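Local coordinates for protein nucleoside diphosphate kinase (Pyrobaculum aerophilum, PDB 1XQI) that transfers the gamma phosphate of ATP to nucleoside diphosphates, probably by a ping-pong mechanism through a phosphorylated active-site intermediate, to make nucleoside triphosphates, at residues A[29-32]-A[33-36]; A[69-72]-A[73-77]. The protein carries 6 engineered substitutions. One frame throughout, in Å; residues are numbered along the deposited sequence.

Contact 1. Residues A[29-32]-A[33-36]. Engineered in segment 33-36: Asp33 (natural residue Gly).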
ATOM      1  N   ARG A  29       3.943  -8.565  10.752  1.00 24.28           N
ATOM      2  CA  ARG A  29       5.098  -8.082  11.470  1.00 24.50           C
ATOM      3  C   ARG A  29       5.387  -6.592  11.211  1.00 25.98           C
ATOM      4  O   ARG A  29       6.271  -6.020  11.839  1.00 27.69           O
ATOM      5  CB  ARG A  29       6.294  -8.977  11.189  1.00 24.54           C
ATOM      6  CG  ARG A  29       6.307 -10.341  11.961  1.00 23.43           C
ATOM      7  CD  ARG A  29       7.354 -11.266  11.342  1.00 23.11           C
ATOM      8  NE  ARG A  29       8.704 -10.701  11.487  1.00 22.91           N
ATOM      9  CZ  ARG A  29       9.757 -10.993  10.722  1.00 22.92           C
ATOM     10  NH1 ARG A  29      10.910 -10.425  10.982  1.00 18.43           N
ATOM     11  NH2 ARG A  29       9.676 -11.846   9.701  1.00 24.55           N
ATOM     12  N   GLY A  30       4.618  -5.943  10.328  1.00 27.15           N
ATOM     13  CA  GLY A  30       4.782  -4.518  10.061  1.00 26.74           C
ATOM     14  C   GLY A  30       5.864  -4.203   9.057  1.00 27.64           C
ATOM     15  O   GLY A  30       6.456  -3.113   9.109  1.00 28.07           O
ATOM     16  N   LEU A  31       6.131  -5.134   8.141  1.00 27.73           N
ATOM     17  CA  LEU A  31       7.253  -4.993   7.198  1.00 28.34           C
ATOM     18  C   LEU A  31       6.875  -4.377   5.862  1.00 28.22           C
ATOM     19  O   LEU A  31       7.663  -4.341   4.925  1.00 28.62           O
ATOM     20  CB  LEU A  31       7.944  -6.329   6.944  1.00 28.01           C
ATOM     21  CG  LEU A  31       8.527  -7.044   8.164  1.00 29.47           C
ATOM     22  CD1 LEU A  31       9.149  -8.364   7.689  1.00 28.18           C
ATOM     23  CD2 LEU A  31       9.530  -6.179   8.955  1.00 28.36           C
ATOM     24  N   VAL A  32       5.674  -3.874   5.763  1.00 28.10           N
ATOM     25  CA  VAL A  32       5.301  -3.322   4.500  1.00 28.70           C
ATOM     26  C   VAL A  32       6.190  -2.136   4.181  1.00 28.40           C
ATOM     27  O   VAL A  32       6.610  -2.002   3.064  1.00 28.36           O
ATOM     28  CB  VAL A  32       3.779  -2.984   4.426  1.00 28.91           C
ATOM     29  CG1 VAL A  32       3.471  -2.114   3.239  1.00 29.18           C
ATOM     30  CG2 VAL A  32       3.018  -4.248   4.272  1.00 28.83           C
ATOM     31  N   ASP A  33       6.460  -1.269   5.144  1.00 28.68           N
ATOM     32  CA  ASP A  33       7.146  -0.049   4.831  1.00 29.14           C
ATOM     33  C   ASP A  33       8.634  -0.340   4.628  1.00 29.72           C
ATOM     34  O   ASP A  33       9.251   0.183   3.732  1.00 28.86           O
ATOM     35  CB  ASP A  33       6.855   1.035   5.875  1.00 29.99           C
ATOM     36  CG  ASP A  33       7.608   0.824   7.207  1.00 33.38           C
ATOM     37  OD1 ASP A  33       8.616   1.539   7.413  1.00 38.22           O
ATOM     38  OD2 ASP A  33       7.217  -0.036   8.043  1.00 34.06           O
ATOM     39  N   GLU A  34       9.190  -1.240   5.416  1.00 31.28           N
ATOM     40  CA  GLU A  34      10.592  -1.544   5.303  1.00 32.77           C
ATOM     41  C   GLU A  34      10.912  -2.077   3.902  1.00 32.70           C
ATOM     42  O   GLU A  34      11.871  -1.624   3.218  1.00 32.54           O
ATOM     43  CB  GLU A  34      11.004  -2.515   6.408  1.00 33.33           C
ATOM     44  CG  GLU A  34      11.814  -1.834   7.521  1.00 37.55           C
ATOM     45  CD  GLU A  34      11.177  -1.929   8.882  1.00 42.98           C
ATOM     46  OE1 GLU A  34      11.570  -1.159   9.771  1.00 47.05           O
ATOM     47  OE2 GLU A  34      10.293  -2.781   9.084  1.00 46.40           O
ATOM     48  N   ILE A  35      10.062  -3.003   3.445  1.00 32.69           N
ATOM     49  CA  ILE A  35      10.199  -3.625   2.097  1.00 30.91           C
ATOM     50  C   ILE A  35       9.975  -2.616   0.939  1.00 30.30           C
ATOM     51  O   ILE A  35      10.734  -2.585  -0.045  1.00 29.24           O
ATOM     52  CB  ILE A  35       9.281  -4.863   2.004  1.00 30.72           C
ATOM     53  CG1 ILE A  35       9.769  -5.906   3.013  1.00 30.67           C
ATOM     54  CG2 ILE A  35       9.175  -5.412   0.555  1.00 30.21           C
ATOM     55  CD1 ILE A  35       9.177  -7.302   2.838  1.00 32.93           C
ATOM     56  N   ILE A  36       8.924  -1.808   1.053  1.00 28.83           N
ATOM     57  CA  ILE A  36       8.697  -0.754   0.104  1.00 27.92           C
ATOM     58  C   ILE A  36       9.926   0.152   0.062  1.00 28.07           C
ATOM     59  O   ILE A  36      10.383   0.516  -1.030  1.00 28.25           O
ATOM     60  CB  ILE A  36       7.438   0.022   0.430  1.00 27.93           C
ATOM     61  CG1 ILE A  36       6.232  -0.881   0.160  1.00 28.72           C
ATOM     62  CG2 ILE A  36       7.330   1.314  -0.441  1.00 28.04           C
ATOM     63  CD1 ILE A  36       4.904  -0.207   0.425  1.00 28.41           C
TER
HETATM   64  O   HOH W   1       4.713  -1.532   7.770  1.00 26.23           O

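Contact 2. Residues A[69-72]-A[73-77]. Engineered in segment 69-72: Gln71 (natural residue Arg).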
ATOM      1  N   TRP A  69       5.438 -27.712 -12.912  1.00 40.91           N
ATOM      2  CA  TRP A  69       5.585 -26.969 -11.671  1.00 40.07           C
ATOM      3  C   TRP A  69       5.388 -27.787 -10.398  1.00 39.61           C
ATOM      4  O   TRP A  69       6.153 -27.637  -9.433  1.00 39.49           O
ATOM      5  CB  TRP A  69       4.607 -25.814 -11.645  1.00 39.78           C
ATOM      6  CG  TRP A  69       4.875 -24.856 -10.509  1.00 40.58           C
ATOM      7  CD1 TRP A  69       5.775 -23.821 -10.504  1.00 39.69           C
ATOM      8  CD2 TRP A  69       4.232 -24.838  -9.221  1.00 39.51           C
ATOM      9  NE1 TRP A  69       5.724 -23.168  -9.301  1.00 41.30           N
ATOM     10  CE2 TRP A  69       4.784 -23.768  -8.497  1.00 39.92           C
ATOM     11  CE3 TRP A  69       3.253 -25.627  -8.612  1.00 39.28           C
ATOM     12  CZ2 TRP A  69       4.385 -23.460  -7.193  1.00 39.40           C
ATOM     13  CZ3 TRP A  69       2.856 -25.324  -7.299  1.00 40.19           C
ATOM     14  CH2 TRP A  69       3.415 -24.245  -6.613  1.00 39.78           C
ATOM     15  N   LEU A  70       4.349 -28.621 -10.383  1.00 39.08           N
ATOM     16  CA  LEU A  70       4.067 -29.507  -9.233  1.00 38.89           C
ATOM     17  C   LEU A  70       5.215 -30.462  -9.006  1.00 39.26           C
ATOM     18  O   LEU A  70       5.722 -30.554  -7.899  1.00 38.09           O
ATOM     19  CB  LEU A  70       2.768 -30.303  -9.443  1.00 38.34           C
ATOM     20  CG  LEU A  70       1.503 -29.473  -9.534  1.00 37.20           C
ATOM     21  CD1 LEU A  70       0.372 -30.326  -9.944  1.00 36.21           C
ATOM     22  CD2 LEU A  70       1.215 -28.823  -8.220  1.00 37.84           C
ATOM     23  N   GLN A  71       5.616 -31.142 -10.085  1.00 40.46           N
ATOM     24  CA  GLN A  71       6.754 -32.056 -10.093  1.00 43.06           C
ATOM     25  C   GLN A  71       7.985 -31.445  -9.420  1.00 43.68           C
ATOM     26  O   GLN A  71       8.542 -32.027  -8.467  1.00 43.92           O
ATOM     27  CB  GLN A  71       7.067 -32.525 -11.525  1.00 42.79           C
ATOM     28  CG  GLN A  71       8.174 -33.589 -11.653  1.00 45.03           C
ATOM     29  CD  GLN A  71       8.180 -34.272 -13.031  1.00 46.33           C
ATOM     30  OE1 GLN A  71       7.249 -35.001 -13.399  1.00 50.52           O
ATOM     31  NE2 GLN A  71       9.247 -34.050 -13.786  1.00 49.58           N
ATOM     32  N   SER A  72       8.385 -30.260  -9.876  1.00 44.14           N
ATOM     33  CA  SER A  72       9.635 -29.688  -9.389  1.00 45.05           C
ATOM     34  C   SER A  72       9.520 -29.208  -7.932  1.00 44.98           C
ATOM     35  O   SER A  72      10.447 -29.431  -7.135  1.00 44.25           O
ATOM     36  CB  SER A  72      10.200 -28.620 -10.362  1.00 45.50           C
ATOM     37  OG  SER A  72       9.569 -27.352 -10.203  1.00 45.76           O
ATOM     38  N   ALA A  73       8.372 -28.608  -7.573  1.00 45.47           N
ATOM     39  CA  ALA A  73       8.083 -28.242  -6.167  1.00 45.35           C
ATOM     40  C   ALA A  73       8.242 -29.477  -5.285  1.00 46.21           C
ATOM     41  O   ALA A  73       8.832 -29.409  -4.191  1.00 46.84           O
ATOM     42  CB  ALA A  73       6.710 -27.671  -6.032  1.00 44.91           C
ATOM     43  N   GLY A  74       7.768 -30.615  -5.807  1.00 46.54           N
ATOM     44  CA  GLY A  74       7.861 -31.915  -5.150  1.00 47.07           C
ATOM     45  C   GLY A  74       9.230 -32.530  -4.934  1.00 47.55           C
ATOM     46  O   GLY A  74       9.487 -33.087  -3.860  1.00 47.00           O
ATOM     47  N   GLN A  75      10.093 -32.445  -5.950  1.00 48.59           N
ATOM     48  CA  GLN A  75      11.487 -32.916  -5.856  1.00 49.54           C
ATOM     49  C   GLN A  75      12.302 -32.165  -4.782  1.00 49.70           C
ATOM     50  O   GLN A  75      13.028 -32.778  -4.001  1.00 49.75           O
ATOM     51  CB  GLN A  75      12.164 -32.818  -7.221  1.00 49.64           C
ATOM     52  CG  GLN A  75      12.182 -34.144  -7.997  1.00 52.76           C
ATOM     53  CD  GLN A  75      11.950 -33.965  -9.509  1.00 56.31           C
ATOM     54  OE1 GLN A  75      11.203 -34.739 -10.135  1.00 56.75           O
ATOM     55  NE2 GLN A  75      12.564 -32.919 -10.094  1.00 55.51           N
ATOM     56  N   LYS A  76      12.148 -30.847  -4.728  1.00 50.05           N
ATOM     57  CA  LYS A  76      12.843 -30.009  -3.752  1.00 50.35           C
ATOM     58  C   LYS A  76      12.509 -30.444  -2.317  1.00 49.51           C
ATOM     59  O   LYS A  76      13.433 -30.633  -1.505  1.00 49.96           O
ATOM     60  CB  LYS A  76      12.534 -28.532  -4.035  1.00 50.65           C
ATOM     61  CG  LYS A  76      12.809 -27.525  -2.922  1.00 52.41           C
ATOM     62  CD  LYS A  76      12.868 -26.077  -3.504  1.00 52.55           C
ATOM     63  CE  LYS A  76      12.293 -25.033  -2.539  1.00 55.46           C
ATOM     64  NZ  LYS A  76      12.734 -25.253  -1.129  1.00 55.35           N
ATOM     65  N   LEU A  77      11.219 -30.664  -2.027  1.00 47.86           N
ATOM     66  CA  LEU A  77      10.791 -31.198  -0.724  1.00 46.62           C
ATOM     67  C   LEU A  77      11.324 -32.614  -0.453  1.00 46.26           C
ATOM     68  O   LEU A  77      11.687 -32.942   0.682  1.00 45.52           O
ATOM     69  CB  LEU A  77       9.256 -31.157  -0.569  1.00 46.51           C
ATOM     70  CG  LEU A  77       8.621 -31.725   0.726  1.00 46.56           C
ATOM     71  CD1 LEU A  77       9.208 -31.116   2.015  1.00 45.95           C
ATOM     72  CD2 LEU A  77       7.125 -31.558   0.759  1.00 46.19           C
TER

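Contact 1. Residues A[29-32]-A[33-36]
Ile35 N donates to Leu31 O (3.1 Å, N-H...O angle 165°) where helix 32-42 of the ferredoxin-like fold begins, with Leu31 in the N-cap position. A second backbone bond crosses the turn from Ile36 N to Val32 O. Just before the cap, Gly30 closes a Schellman motif at the end of helix 24-28; at its positive phi (84°) a CB would jam against the carbonyl O of Arg29.

Apolar contacts follow the same spacing. Val32 and Ile36 run alongside one another, CG1 of Val32 meeting CD1 of Ile36 at 3.7 Å, and the two pack on Val118 and Met120 of strand 117-123. Leu31 and Ile35 face helix 148-152. A carboxylate oxygen of Glu34, OE2, rests against the Leu31 methyl CD2 at 3.5 Å.

The polar atoms gather toward the second subunit, whose Lys40 forms salt bridges with Glu34 and Asp33, an engineered residue. Asp33 CG sits between its backbone N and carbonyl carbon (chi1 75°), leaving OD2 3.3 Å from Gly30 O; the same Lys40 binds both acceptors. One water bridges the turn, accepting from Asp33 N at 3.2 Å and donating weakly to Gly30 O at 2.7 Å.

Contact 2. Residues A[69-72]-A[73-77]
Residues 69-72 and 73-77 are consecutive turns of helix 67-84, and four backbone bonds of the alpha-helical i to i+4 kind tie one to the other. Ala73 N donates to Trp69 O at 3.1 Å, Gly74 N to Leu70 O at 2.9 Å and Gln75 N to Gln71 O at 3.0 Å. The fourth, from Lys76 N to Ser72 O, is longer at 3.3 Å but straight, with an N-H...O angle of 169°. Both segments lie in the insert, residues 68-100, so the contact is part of an addition to the ferredoxin-like core.

Leu70, Ala73 and Leu77 are directed at helix 97-112, where Ala73 and Leu77 both touch Ile104, Leu77 also meets Val100, and Leu70 rests on Arg102. The methyl of Ala73 also sits against the preceding turn, its CB 3.4 Å from Trp69 O. The indole of Trp69 packs on Pro64, with Leu70 CD2 at the edge of the ring and in its plane. The Lys76 chain, bent at chi3 and chi4, touches Thr138, which by similarity binds ATP.

Gln71, an engineered residue, and Gln75 stand one turn apart and run alongside each other in the same direction. With CG anti to the backbone N (chi1 -175°), Gln71 reaches outward as an extended chain, whereas Gln75 bends at chi2. Their amide planes are turned 42° apart. The pair meets through an aliphatic carbon of one residue and the amide oxygen of the other: OE1 of Gln75 lies 3.6 Å from CG of Gln71.

How the contacts relate
Both contacts show the short-range i to i+4 order of helices, once where a helix starts and once within one. They do not touch: their centres are 30 Å apart, their nearest atoms about 18 Å, and they lie on opposite sides of the chain's centre. Contact 1 belongs to the subunit interface yet approaches the nucleotide site, the Ile35 side chain being about 8 Å from that of Arg149, an ATP-binding residue by similarity. Contact 2, untouched by the other subunit, brings the insert near the same site: the Trp69 side chain is about 7 Å from that of His172, the predicted phosphohistidine, and about 3 Å from a bound triethylene glycol, probably from the crystallisation liquor.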